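Pectinesterase (Aspergillus niger, PDB 5C1C) catalyses the hydrolysis of galacturonosyl methyl esters in pectin, releasing methanol, and is probably involved in the maceration and soft-rotting of plant tissue. Local coordinates at residues G30-S35 and I51-D56; D56-G61 and G100-N105; T148-N153 and D293-S298; Y257-S262 and T275-A280. The protein carries 1 engineered substitution. All blocks are in the same frame, centred on the assembly; numbering follows the deposited sequence.

Contact 1: residues G30-S35 and I51-D56; sequences GSSTSS and IDYAGD. Engineered in segment 51-56: Asp56 (natural residue Asn).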
loop_
_atom_site.group_PDB
_atom_site.type_symbol
_atom_site.label_atom_id
_atom_site.label_comp_id
_atom_site.label_asym_id
_atom_site.label_seq_id
_atom_site.Cartn_x
_atom_site.Cartn_y
_atom_site.Cartn_z
ATOM N N GLY A 30 1.876 -10.540 -23.557
ATOM C CA GLY A 30 2.685 -11.719 -23.837
ATOM C C GLY A 30 4.041 -11.686 -23.155
ATOM O O GLY A 30 4.178 -11.126 -22.067
ATOM N N SER A 31 5.060 -12.200 -23.843
ATOM C CA SER A 31 6.380 -12.453 -23.246
ATOM C C SER A 31 7.474 -11.413 -23.519
ATOM O O SER A 31 8.648 -11.768 -23.562
ATOM C CB SER A 31 6.888 -13.812 -23.729
ATOM O OG SER A 31 6.007 -14.852 -23.335
ATOM N N SER A 32 7.125 -10.134 -23.577
ATOM C CA SER A 32 8.036 -9.107 -24.059
ATOM C C SER A 32 8.751 -8.484 -22.861
ATOM O O SER A 32 8.232 -8.517 -21.744
ATOM C CB SER A 32 7.246 -8.053 -24.837
ATOM O OG SER A 32 8.024 -6.906 -25.120
ATOM N N THR A 33 9.945 -7.944 -23.097
ATOM C CA THR A 33 10.675 -7.168 -22.089
ATOM C C THR A 33 10.657 -5.672 -22.395
ATOM O O THR A 33 11.305 -4.888 -21.702
ATOM C CB THR A 33 12.146 -7.607 -21.996
ATOM O OG1 THR A 33 12.752 -7.496 -23.286
ATOM C CG2 THR A 33 12.239 -9.036 -21.510
ATOM N N SER A 34 9.936 -5.288 -23.445
ATOM C CA SER A 34 9.723 -3.882 -23.768
ATOM C C SER A 34 8.854 -3.233 -22.685
ATOM O O SER A 34 8.047 -3.900 -22.041
ATOM C CB SER A 34 9.030 -3.757 -25.117
ATOM O OG SER A 34 9.771 -4.454 -26.106
ATOM N N SER A 35 9.040 -1.938 -22.472
ATOM C CA SER A 35 8.163 -1.225 -21.563
ATOM C C SER A 35 6.779 -1.214 -22.213
ATOM O O SER A 35 6.651 -1.270 -23.439
ATOM C CB SER A 35 8.677 0.188 -21.276
ATOM O OG SER A 35 8.582 0.996 -22.427
ATOM N N ILE A 51 0.254 -9.784 -11.874
ATOM C CA ILE A 51 1.043 -8.954 -12.764
ATOM C C ILE A 51 2.443 -9.528 -12.770
ATOM O O ILE A 51 3.206 -9.330 -11.814
ATOM C CB ILE A 51 1.143 -7.480 -12.311
ATOM C CG1 ILE A 51 -0.225 -6.900 -11.919
ATOM C CG2 ILE A 51 1.806 -6.639 -13.398
ATOM C CD1 ILE A 51 -1.279 -6.954 -12.991
ATOM N N ASP A 52 2.780 -10.245 -13.833
ATOM C CA ASP A 52 4.098 -10.864 -13.935
ATOM C C ASP A 52 4.796 -10.544 -15.255
ATOM O O ASP A 52 5.709 -11.252 -15.658
ATOM C CB ASP A 52 3.992 -12.382 -13.718
ATOM C CG ASP A 52 3.116 -13.074 -14.759
ATOM O OD1 ASP A 52 2.718 -12.437 -15.751
ATOM O OD2 ASP A 52 2.823 -14.269 -14.574
ATOM N N TYR A 53 4.392 -9.463 -15.907
ATOM C CA TYR A 53 5.001 -9.040 -17.167
ATOM C C TYR A 53 6.516 -8.854 -17.020
ATOM O O TYR A 53 6.993 -8.325 -16.001
ATOM C CB TYR A 53 4.362 -7.724 -17.616
ATOM C CG TYR A 53 4.866 -7.179 -18.932
ATOM C CD1 TYR A 53 4.685 -7.888 -20.111
ATOM C CD2 TYR A 53 5.494 -5.934 -19.003
ATOM C CE1 TYR A 53 5.128 -7.386 -21.321
ATOM C CE2 TYR A 53 5.938 -5.418 -20.212
ATOM C CZ TYR A 53 5.748 -6.156 -21.373
ATOM O OH TYR A 53 6.183 -5.691 -22.597
ATOM N N ALA A 54 7.263 -9.269 -18.046
ATOM C CA ALA A 54 8.727 -9.277 -17.978
ATOM C C ALA A 54 9.327 -7.887 -18.108
ATOM O O ALA A 54 10.398 -7.634 -17.591
ATOM C CB ALA A 54 9.317 -10.204 -19.036
ATOM N N GLY A 55 8.653 -7.001 -18.828
ATOM C CA GLY A 55 9.121 -5.633 -18.991
ATOM C C GLY A 55 8.567 -4.716 -17.916
ATOM O O GLY A 55 7.948 -5.180 -16.960
ATOM N N ASP A 56 8.790 -3.417 -18.093
ATOM C CA ASP A 56 8.262 -2.396 -17.186
ATOM C C ASP A 56 6.849 -2.015 -17.599
ATOM O O ASP A 56 6.638 -1.440 -18.668
ATOM C CB ASP A 56 9.155 -1.158 -17.184
ATOM C CG ASP A 56 10.462 -1.368 -16.411
ATOM O OD1 ASP A 56 10.600 -2.350 -15.643
ATOM O OD2 ASP A 56 11.355 -0.522 -16.569
HETATM O O HOH W 1 6.405 -10.580 -20.461
HETATM O O HOH W 2 10.957 -2.748 -19.925
#

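Contact 2: residues D56-G61 and G100-N105; sequences DLTLYG and GFSMYN. Engineered in segment 56-61: Asp56 (natural residue Asn).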
loop_
_atom_site.group_PDB
_atom_site.type_symbol
_atom_site.label_atom_id
_atom_site.label_comp_id
_atom_site.label_asym_id
_atom_site.label_seq_id
_atom_site.Cartn_x
_atom_site.Cartn_y
_atom_site.Cartn_z
ATOM N N ASP A 56 8.790 -3.417 -18.093
ATOM C CA ASP A 56 8.262 -2.396 -17.186
ATOM C C ASP A 56 6.849 -2.015 -17.599
ATOM O O ASP A 56 6.638 -1.440 -18.668
ATOM C CB ASP A 56 9.155 -1.158 -17.184
ATOM C CG ASP A 56 10.462 -1.368 -16.411
ATOM O OD1 ASP A 56 10.600 -2.350 -15.643
ATOM O OD2 ASP A 56 11.355 -0.522 -16.569
ATOM N N LEU A 57 5.878 -2.364 -16.761
ATOM C CA LEU A 57 4.472 -2.116 -17.066
ATOM C C LEU A 57 3.984 -0.947 -16.242
ATOM O O LEU A 57 4.289 -0.848 -15.049
ATOM C CB LEU A 57 3.629 -3.353 -16.759
ATOM C CG LEU A 57 2.109 -3.244 -16.858
ATOM C CD1 LEU A 57 1.711 -2.900 -18.286
ATOM C CD2 LEU A 57 1.493 -4.564 -16.445
ATOM N N THR A 58 3.233 -0.066 -16.887
ATOM C CA THR A 58 2.461 0.971 -16.193
ATOM C C THR A 58 0.968 0.792 -16.451
ATOM O O THR A 58 0.542 0.655 -17.600
ATOM C CB THR A 58 2.898 2.357 -16.650
ATOM O OG1 THR A 58 4.299 2.491 -16.400
ATOM C CG2 THR A 58 2.121 3.440 -15.910
ATOM N N LEU A 59 0.178 0.809 -15.374
ATOM C CA LEU A 59 -1.258 0.667 -15.467
ATOM C C LEU A 59 -1.901 1.974 -15.029
ATOM O O LEU A 59 -1.719 2.397 -13.882
ATOM C CB LEU A 59 -1.708 -0.478 -14.575
ATOM C CG LEU A 59 -3.149 -0.956 -14.634
ATOM C CD1 LEU A 59 -3.554 -1.429 -16.025
ATOM C CD2 LEU A 59 -3.331 -2.087 -13.633
ATOM N N TYR A 60 -2.613 2.620 -15.955
ATOM C CA TYR A 60 -3.256 3.900 -15.709
ATOM C C TYR A 60 -4.759 3.758 -15.611
ATOM O O TYR A 60 -5.377 3.113 -16.446
ATOM C CB TYR A 60 -3.011 4.853 -16.879
ATOM C CG TYR A 60 -1.584 5.256 -17.165
ATOM C CD1 TYR A 60 -0.926 6.184 -16.369
ATOM C CD2 TYR A 60 -0.912 4.750 -18.278
ATOM C CE1 TYR A 60 0.375 6.580 -16.650
ATOM C CE2 TYR A 60 0.388 5.133 -18.560
ATOM C CZ TYR A 60 1.027 6.049 -17.745
ATOM O OH TYR A 60 2.311 6.436 -18.042
ATOM N N GLY A 61 -5.361 4.409 -14.620
ATOM C CA GLY A 61 -6.807 4.497 -14.532
ATOM C C GLY A 61 -7.296 5.861 -14.998
ATOM O O GLY A 61 -6.612 6.871 -14.861
ATOM N N GLY A 100 9.507 -2.955 -11.308
ATOM C CA GLY A 100 9.321 -1.693 -12.031
ATOM C C GLY A 100 7.879 -1.374 -12.397
ATOM O O GLY A 100 7.626 -0.428 -13.147
ATOM N N PHE A 101 6.924 -2.147 -11.873
ATOM C CA PHE A 101 5.506 -1.879 -12.112
ATOM C C PHE A 101 5.095 -0.546 -11.484
ATOM O O PHE A 101 5.544 -0.199 -10.383
ATOM C CB PHE A 101 4.654 -3.004 -11.531
ATOM C CG PHE A 101 3.167 -2.793 -11.678
ATOM C CD1 PHE A 101 2.555 -2.897 -12.920
ATOM C CD2 PHE A 101 2.371 -2.558 -10.563
ATOM C CE1 PHE A 101 1.186 -2.739 -13.054
ATOM C CE2 PHE A 101 0.999 -2.405 -10.694
ATOM C CZ PHE A 101 0.406 -2.495 -11.940
ATOM N N SER A 102 4.260 0.198 -12.199
ATOM C CA SER A 102 3.652 1.430 -11.689
ATOM C C SER A 102 2.158 1.403 -11.929
ATOM O O SER A 102 1.712 0.979 -12.983
ATOM C CB SER A 102 4.224 2.663 -12.377
ATOM O OG SER A 102 5.612 2.697 -12.243
ATOM N N MET A 103 1.387 1.882 -10.957
ATOM C CA MET A 103 -0.055 1.976 -11.105
ATOM C C MET A 103 -0.545 3.361 -10.678
ATOM O O MET A 103 -0.124 3.873 -9.640
ATOM C CB MET A 103 -0.737 0.884 -10.286
ATOM C CG MET A 103 -2.217 0.721 -10.578
ATOM S SD MET A 103 -2.916 -0.790 -9.902
ATOM C CE MET A 103 -3.026 -0.429 -8.165
ATOM N N TYR A 104 -1.416 3.948 -11.492
ATOM C CA TYR A 104 -1.928 5.295 -11.280
ATOM C C TYR A 104 -3.445 5.282 -11.224
ATOM O O TYR A 104 -4.098 4.845 -12.172
ATOM C CB TYR A 104 -1.514 6.232 -12.426
ATOM C CG TYR A 104 -0.040 6.556 -12.515
ATOM C CD1 TYR A 104 0.849 5.668 -13.094
ATOM C CD2 TYR A 104 0.470 7.765 -12.025
ATOM C CE1 TYR A 104 2.197 5.964 -13.181
ATOM C CE2 TYR A 104 1.825 8.064 -12.121
ATOM C CZ TYR A 104 2.677 7.152 -12.701
ATOM O OH TYR A 104 4.023 7.411 -12.810
ATOM N N ASN A 105 -4.004 5.789 -10.133
ATOM C CA ASN A 105 -5.436 6.098 -10.069
ATOM C C ASN A 105 -6.340 4.907 -10.276
ATOM O O ASN A 105 -7.322 4.971 -11.021
ATOM C CB ASN A 105 -5.778 7.209 -11.059
ATOM C CG ASN A 105 -4.865 8.396 -10.906
ATOM O OD1 ASN A 105 -4.090 8.725 -11.800
ATOM N ND2 ASN A 105 -4.942 9.036 -9.765
HETATM O O HOH W 3 6.406 1.457 -14.669
HETATM O O HOH W 4 4.060 7.337 -16.120
#

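Contact 3: residues T148-N153 and D293-S298; sequences TQYYSN and DWIDRS. With SO4 (sulfate ion), chain B.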
loop_
_atom_site.group_PDB
_atom_site.type_symbol
_atom_site.label_atom_id
_atom_site.label_comp_id
_atom_site.label_asym_id
_atom_site.label_seq_id
_atom_site.Cartn_x
_atom_site.Cartn_y
_atom_site.Cartn_z
ATOM N N THR A 148 11.514 -2.948 -2.886
ATOM C CA THR A 148 11.406 -1.515 -2.675
ATOM C C THR A 148 10.104 -0.995 -3.291
ATOM O O THR A 148 9.792 -1.279 -4.451
ATOM C CB THR A 148 12.630 -0.795 -3.270
ATOM O OG1 THR A 148 12.792 -1.184 -4.640
ATOM C CG2 THR A 148 13.880 -1.191 -2.500
ATOM N N GLN A 149 9.328 -0.253 -2.504
ATOM C CA GLN A 149 8.023 0.207 -2.941
ATOM C C GLN A 149 7.774 1.631 -2.486
ATOM O O GLN A 149 8.236 2.055 -1.411
ATOM C CB GLN A 149 6.923 -0.733 -2.425
ATOM C CG GLN A 149 7.210 -2.197 -2.684
ATOM C CD GLN A 149 6.099 -3.127 -2.238
ATOM O OE1 GLN A 149 4.953 -2.723 -2.079
ATOM N NE2 GLN A 149 6.438 -4.396 -2.059
ATOM N N TYR A 150 7.042 2.359 -3.324
ATOM C CA TYR A 150 6.720 3.765 -3.103
ATOM C C TYR A 150 5.235 3.996 -3.370
ATOM O O TYR A 150 4.736 3.644 -4.448
ATOM C CB TYR A 150 7.565 4.620 -4.039
ATOM C CG TYR A 150 7.299 6.109 -3.991
ATOM C CD1 TYR A 150 7.828 6.900 -2.982
ATOM C CD2 TYR A 150 6.540 6.725 -4.975
ATOM C CE1 TYR A 150 7.590 8.259 -2.947
ATOM C CE2 TYR A 150 6.307 8.081 -4.951
ATOM C CZ TYR A 150 6.838 8.843 -3.944
ATOM O OH TYR A 150 6.590 10.189 -3.942
ATOM N N TYR A 151 4.547 4.557 -2.373
ATOM C CA TYR A 151 3.123 4.877 -2.433
ATOM C C TYR A 151 2.965 6.376 -2.207
ATOM O O TYR A 151 3.403 6.917 -1.182
ATOM C CB TYR A 151 2.334 4.090 -1.365
ATOM C CG TYR A 151 2.329 2.581 -1.577
ATOM C CD1 TYR A 151 3.444 1.812 -1.264
ATOM C CD2 TYR A 151 1.217 1.934 -2.102
ATOM C CE1 TYR A 151 3.451 0.439 -1.449
ATOM C CE2 TYR A 151 1.212 0.553 -2.304
ATOM C CZ TYR A 151 2.344 -0.186 -1.987
ATOM O OH TYR A 151 2.379 -1.548 -2.166
ATOM N N SER A 152 2.361 7.054 -3.175
ATOM C CA SER A 152 2.148 8.487 -3.055
ATOM C C SER A 152 0.699 8.840 -3.287
ATOM O O SER A 152 0.124 8.444 -4.292
ATOM C CB SER A 152 2.992 9.269 -4.060
ATOM O OG SER A 152 2.865 10.666 -3.797
ATOM N N ASN A 153 0.141 9.642 -2.387
ATOM C CA ASN A 153 -1.239 10.124 -2.505
ATOM C C ASN A 153 -2.234 8.989 -2.674
ATOM O O ASN A 153 -3.214 9.093 -3.425
ATOM C CB ASN A 153 -1.349 11.167 -3.616
ATOM C CG ASN A 153 -0.633 12.447 -3.255
ATOM O OD1 ASN A 153 -1.245 13.383 -2.752
ATOM N ND2 ASN A 153 0.674 12.468 -3.439
ATOM N N ASP A 293 15.671 7.330 -10.136
ATOM C CA ASP A 293 15.580 6.716 -11.464
ATOM C C ASP A 293 14.196 6.159 -11.766
ATOM O O ASP A 293 13.804 6.070 -12.925
ATOM C CB ASP A 293 16.560 5.540 -11.610
ATOM C CG ASP A 293 18.005 5.938 -11.411
ATOM O OD1 ASP A 293 18.305 7.151 -11.373
ATOM O OD2 ASP A 293 18.831 5.009 -11.299
ATOM N N TRP A 294 13.478 5.732 -10.734
ATOM C CA TRP A 294 12.198 5.050 -10.952
ATOM C C TRP A 294 10.963 5.736 -10.371
ATOM O O TRP A 294 9.863 5.519 -10.864
ATOM C CB TRP A 294 12.279 3.600 -10.489
ATOM C CG TRP A 294 12.586 3.352 -9.033
ATOM C CD1 TRP A 294 13.814 3.209 -8.472
ATOM C CD2 TRP A 294 11.636 3.117 -7.981
ATOM N NE1 TRP A 294 13.699 2.934 -7.129
ATOM C CE2 TRP A 294 12.371 2.875 -6.802
ATOM C CE3 TRP A 294 10.234 3.105 -7.920
ATOM C CZ2 TRP A 294 11.757 2.617 -5.579
ATOM C CZ3 TRP A 294 9.626 2.856 -6.699
ATOM C CH2 TRP A 294 10.384 2.623 -5.545
ATOM N N ILE A 295 11.133 6.568 -9.352
ATOM C CA ILE A 295 10.004 7.273 -8.765
ATOM C C ILE A 295 9.570 8.374 -9.723
ATOM O O ILE A 295 10.415 9.063 -10.288
ATOM C CB ILE A 295 10.359 7.855 -7.379
ATOM C CG1 ILE A 295 10.348 6.715 -6.357
ATOM C CG2 ILE A 295 9.391 8.958 -6.960
ATOM C CD1 ILE A 295 10.703 7.138 -4.959
ATOM N N ASP A 296 8.261 8.495 -9.924
ATOM C CA ASP A 296 7.683 9.557 -10.754
ATOM C C ASP A 296 7.797 10.868 -9.974
ATOM O O ASP A 296 6.984 11.168 -9.082
ATOM C CB ASP A 296 6.222 9.252 -11.093
ATOM C CG ASP A 296 5.632 10.206 -12.125
ATOM O OD1 ASP A 296 6.148 11.334 -12.289
ATOM O OD2 ASP A 296 4.627 9.826 -12.762
ATOM N N ARG A 297 8.838 11.616 -10.305
ATOM C CA ARG A 297 9.082 12.925 -9.721
ATOM C C ARG A 297 7.997 13.924 -10.090
ATOM O O ARG A 297 7.485 14.637 -9.214
ATOM C CB ARG A 297 10.426 13.479 -10.197
ATOM C CG ARG A 297 10.622 14.951 -9.855
ATOM C CD ARG A 297 12.062 15.281 -9.504
ATOM N NE ARG A 297 12.401 16.657 -9.848
ATOM C CZ ARG A 297 12.746 17.074 -11.065
ATOM N NH1 ARG A 297 12.801 16.224 -12.085
ATOM N NH2 ARG A 297 13.045 18.352 -11.261
ATOM N N SER A 298 7.685 13.993 -11.389
ATOM C CA SER A 298 6.679 14.933 -11.897
ATOM C C SER A 298 5.396 14.823 -11.079
ATOM O O SER A 298 4.783 15.827 -10.742
ATOM C CB SER A 298 6.397 14.709 -13.396
ATOM O OG SER A 298 5.719 13.485 -13.628
HETATM S S SO4 B . 7.827 12.203 -1.174
HETATM O O1 SO4 B . 7.362 13.594 -1.390
HETATM O O2 SO4 B . 6.695 11.443 -0.600
HETATM O O3 SO4 B . 8.255 11.561 -2.437
HETATM O O4 SO4 B . 8.959 12.214 -0.236
#

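Contact 4: residues Y257-S262 and T275-A280; sequences YEYNNS and TSISAA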
loop_
_atom_site.group_PDB
_atom_site.type_symbol
_atom_site.label_atom_id
_atom_site.label_comp_id
_atom_site.label_asym_id
_atom_site.label_seq_id
_atom_site.Cartn_x
_atom_site.Cartn_y
_atom_site.Cartn_z
ATOM N N TYR A 257 9.624 4.211 15.639
ATOM C CA TYR A 257 10.000 5.610 15.754
ATOM C C TYR A 257 8.876 6.564 15.382
ATOM O O TYR A 257 8.020 6.260 14.532
ATOM C CB TYR A 257 11.139 5.935 14.799
ATOM C CG TYR A 257 12.382 5.070 14.852
ATOM C CD1 TYR A 257 13.415 5.357 15.741
ATOM C CD2 TYR A 257 12.546 4.009 13.973
ATOM C CE1 TYR A 257 14.571 4.600 15.768
ATOM C CE2 TYR A 257 13.697 3.237 13.989
ATOM C CZ TYR A 257 14.709 3.537 14.881
ATOM O OH TYR A 257 15.850 2.775 14.893
ATOM N N GLU A 258 8.903 7.733 16.017
ATOM C CA GLU A 258 8.062 8.854 15.625
ATOM C C GLU A 258 8.898 10.112 15.528
ATOM O O GLU A 258 9.804 10.321 16.326
ATOM C CB GLU A 258 6.949 9.071 16.633
ATOM C CG GLU A 258 5.848 8.036 16.537
ATOM C CD GLU A 258 4.815 8.252 17.624
ATOM O OE1 GLU A 258 3.839 8.988 17.365
ATOM O OE2 GLU A 258 5.010 7.725 18.740
ATOM N N TYR A 259 8.608 10.954 14.547
ATOM C CA TYR A 259 9.364 12.185 14.417
ATOM C C TYR A 259 8.482 13.281 13.857
ATOM O O TYR A 259 7.968 13.162 12.753
ATOM C CB TYR A 259 10.603 11.999 13.540
ATOM C CG TYR A 259 11.418 13.271 13.475
ATOM C CD1 TYR A 259 12.322 13.590 14.487
ATOM C CD2 TYR A 259 11.244 14.178 12.435
ATOM C CE1 TYR A 259 13.044 14.772 14.452
ATOM C CE2 TYR A 259 11.962 15.362 12.392
ATOM C CZ TYR A 259 12.863 15.647 13.402
ATOM O OH TYR A 259 13.587 16.823 13.364
ATOM N N ASN A 260 8.307 14.338 14.640
ATOM C CA ASN A 260 7.597 15.541 14.210
ATOM C C ASN A 260 6.183 15.255 13.685
ATOM O O ASN A 260 5.800 15.735 12.627
ATOM C CB ASN A 260 8.421 16.313 13.165
ATOM C CG ASN A 260 7.865 17.710 12.894
ATOM O OD1 ASN A 260 7.410 18.389 13.810
ATOM N ND2 ASN A 260 7.882 18.131 11.634
ATOM N N ASN A 261 5.415 14.464 14.431
ATOM C CA ASN A 261 4.017 14.240 14.091
ATOM C C ASN A 261 3.151 15.241 14.838
ATOM O O ASN A 261 3.573 15.805 15.850
ATOM C CB ASN A 261 3.574 12.823 14.438
ATOM C CG ASN A 261 4.343 11.769 13.666
ATOM O OD1 ASN A 261 4.606 11.924 12.463
ATOM N ND2 ASN A 261 4.728 10.706 14.353
ATOM N N SER A 262 1.950 15.448 14.326
ATOM C CA SER A 262 0.969 16.333 14.936
ATOM C C SER A 262 -0.347 15.585 15.053
ATOM O O SER A 262 -0.442 14.430 14.646
ATOM C CB SER A 262 0.797 17.594 14.076
ATOM O OG SER A 262 0.206 17.281 12.816
ATOM N N THR A 275 11.915 3.773 20.036
ATOM C CA THR A 275 13.317 4.119 20.051
ATOM C C THR A 275 13.424 5.585 19.657
ATOM O O THR A 275 12.658 6.065 18.817
ATOM C CB THR A 275 14.084 3.247 19.041
ATOM O OG1 THR A 275 13.901 1.859 19.375
ATOM C CG2 THR A 275 15.563 3.578 19.034
ATOM N N SER A 276 14.397 6.285 20.232
ATOM C CA SER A 276 14.628 7.693 19.892
ATOM C C SER A 276 15.275 7.843 18.525
ATOM O O SER A 276 16.084 7.007 18.111
ATOM C CB SER A 276 15.529 8.356 20.930
ATOM O OG SER A 276 15.036 8.085 22.224
ATOM N N ILE A 277 14.896 8.910 17.830
ATOM C CA ILE A 277 15.564 9.324 16.600
ATOM C C ILE A 277 15.534 10.853 16.558
ATOM O O ILE A 277 14.595 11.477 17.052
ATOM C CB ILE A 277 14.913 8.689 15.351
ATOM C CG1 ILE A 277 15.868 8.748 14.150
ATOM C CG2 ILE A 277 13.574 9.338 15.039
ATOM C CD1 ILE A 277 15.470 7.835 13.007
ATOM N N SER A 278 16.581 11.451 16.009
ATOM C CA SER A 278 16.745 12.903 16.070
ATOM C C SER A 278 16.457 13.600 14.736
ATOM O O SER A 278 16.469 14.826 14.664
ATOM C CB SER A 278 18.161 13.235 16.544
ATOM O OG SER A 278 19.110 12.741 15.620
ATOM N N ALA A 279 16.164 12.826 13.693
ATOM C CA ALA A 279 15.856 13.384 12.390
ATOM C C ALA A 279 15.003 12.392 11.627
ATOM O O ALA A 279 15.064 11.197 11.884
ATOM C CB ALA A 279 17.141 13.656 11.621
ATOM N N ALA A 280 14.212 12.898 10.691
ATOM C CA ALA A 280 13.432 12.050 9.799
ATOM C C ALA A 280 14.352 11.244 8.892
ATOM O O ALA A 280 15.471 11.664 8.609
ATOM C CB ALA A 280 12.495 12.907 8.968
HETATM O O HOH W 5 10.801 7.969 18.285
HETATM O O HOH W 6 12.376 10.139 18.235
#

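Contact 1: residues G30-S35 and I51-D56
With chi1 at -178°, the ring of Tyr53 extends directly opposite its own backbone N and reaches along the loop 30-35, where Ser32 lies alongside the phenol oxygen, its CB and OG equally near, and its OG (chi1 169°) is turned back to the N of Ser34. Tyr53 OH donates to Ser34 O over 2.6 Å, arriving 31° out of the carbonyl plane. The Ser32 OG to Tyr53 OH distance of 3.4 Å leaves at most a weak bond. That serine oxygen is used within its own loop, where it accepts from the N of Ser34 and closes an ST turn; the turn is consistent with the path that brings Ser34 O to the phenol. Ser32 O approaches the ring obliquely, 3.3 Å from Tyr53 CE1, and Gly30 O lies at its edge. Beyond the ring, Ala54 CB points at the loop and rests 3.4 Å from Ser32 O. One water accepts from Ala54 N and donates to Gly30 O and Ser32 O; a second links the N of the engineered Asp56 to Thr33 O. Further along, Ser35 CA makes a CH...O contact of 3.3 Å with Asp56 O. Tyr53 also touches Leu29 of helix 22-29. The arrangement belongs to the N-terminal end of a right-handed parallel beta-helix, where the loop after the helix meets the turn joining strands 49-51 and 57-61.

Contact 2: residues D56-G61 and G100-N105
Tyr104 lies beside Tyr60 on the neighbouring parallel strand, both side chains pointing the same way. From its base, Tyr104 CB is 4.0 Å from Tyr60 CD1; farther out, Tyr104 CD1 comes within 3.7 Å of Tyr60 CE1. The two rings are slid apart and barely overlap, with centroids 5.2 Å apart and planes at 29°. Next along the rim, Tyr104 CE1 receives the methyl of Thr58 at its edge, CG2 being 3.7 Å away; this methyl stands trans to the threonine N and also lies over one face of Tyr60. At the tip, Tyr104 OH is hydrogen-bonded to Asp296, and a water bonded to Tyr60 OH reaches it weakly. Four backbone bonds knit strands 57-61 and 102-104, among them Leu59 N to Ser102 O at 2.8 Å. The opposite face is apolar: Leu57 CD2 lies 3.9 Å from Phe101 CE1, and Leu59 CD2 is 4.0 Å from Met103 SD, with Phe101 and Met103 passing on to Phe130. Near the start of the pair a single water joins Leu57 O, Thr58 OG1, Gly100 O and Ser102 OG. The sheet therefore separates a greasy interior from an outer face of hydroxyls and rings, on which the carboxylate of Asp296 would probably polarise the Tyr104 hydroxyl.

Contact 3: residues T148-N153 and D293-S298
Tyr150 and Ile295 cross at about a right angle, so that the CD1 methyl of Ile295 lies over one face of the phenol ring, displaced toward its rim. Ile295 CD1 makes a CH-pi contact, 3.8 Å from the Tyr150 centroid and 23° off the ring normal, while the CG2 branch reaches farther down the ring to 3.8 Å from Tyr150 CE2. Trp294 meets the root of the same tyrosine with the far end of its indole: CH2 is 3.8 Å from Tyr150 CB. Its neighbouring CZ2 comes obliquely to within 4.0 Å of Thr148 OG1, a hydroxyl already bonded to the N of Gln127. CG1 of Ile295 also lies over one face of the indole, toward its rim, and the isoleucine thus packs against both aromatic residues. With chi1 at 177°, Tyr150 sends its ring past Ile295 to a sulfate ion, most likely carried over from the crystallisation medium. Tyr150 OH donates to sulfate O3 over 2.6 Å, and Lys283 NZ and Trp170 NE1 also hold the anion by hydrogen bonds. No hydrogen bond joins the two segments directly; polar fastening follows at Asp296, whose N bonds to the hydroxyl of Tyr131. Tyr151, the next residue along the strand, stacks instead with Phe130 and Phe171. The whole is a C-terminal tail laid across the outer face of a parallel beta-helix, packed on its central strands.

Contact 4: residues Y257-S262 and T275-A280
Tyr257 and Thr275 lie side by side, the tyrosine's CE1 being 3.6 Å from the threonine's CG2. Thr275 O approaches the same ring obliquely, 3.2 Å from Tyr257 CD1. Ile277 crosses this ring at about a right angle: its CB is 3.7 Å from Tyr257 CD1, and its CD1 lies over one face, toward the rim. Tyr259, with chi1 at -177°, brings its ring against main chain: Ala279 C stands 4.0 Å above the plane, over the ring centre, and Ala280 N lies nearer the rim. Ala280 CB adds an apolar touch 3.9 Å from Tyr259 CD2. This arrangement buries Ala279 N without a partner. Between the backbones sit two waters, one accepting from Glu258 N and lying 2.7 Å from Thr275 O, the other accepting from Ile277 N and lying 3.2 Å from Glu258 O; no direct hydrogen bond crosses the contact. Farther out, Trp197 meets the Tyr257 ring, and the carboxylate of Glu258 forms a salt bridge with Arg271. Strand 255-259, the last of its parallel sheet, is hydrogen-bonded to strand 228-232, and segment 275-280 passes beside it on its way to helix 283-287, with Ala280 touching Gln232 of that inner strand.

Contacts 2, 3 and 4 all use the same long parallel sheet, at strands successively farther from its N-terminal end, whereas contact 1 joins loops at that end. Contact 4 is a surface contact; the others are partly buried, contact 2 with mostly buried residues and contact 1 with mostly exposed ones. Contacts 1 and 4, centres about 40 Å apart, both have waters between their backbones, contact 1 with a direct hydroxyl-to-carbonyl bond besides. Contact 2 alone is a regular strand pair with direct backbone bonds; contact 3 is side-chain packing with no bond across it. Contacts 1 and 2 share Asp56 and meet where Ile51 packs on Leu57 and Phe101. A tyrosine hydroxyl of contact 2 reaches the tail of contact 3.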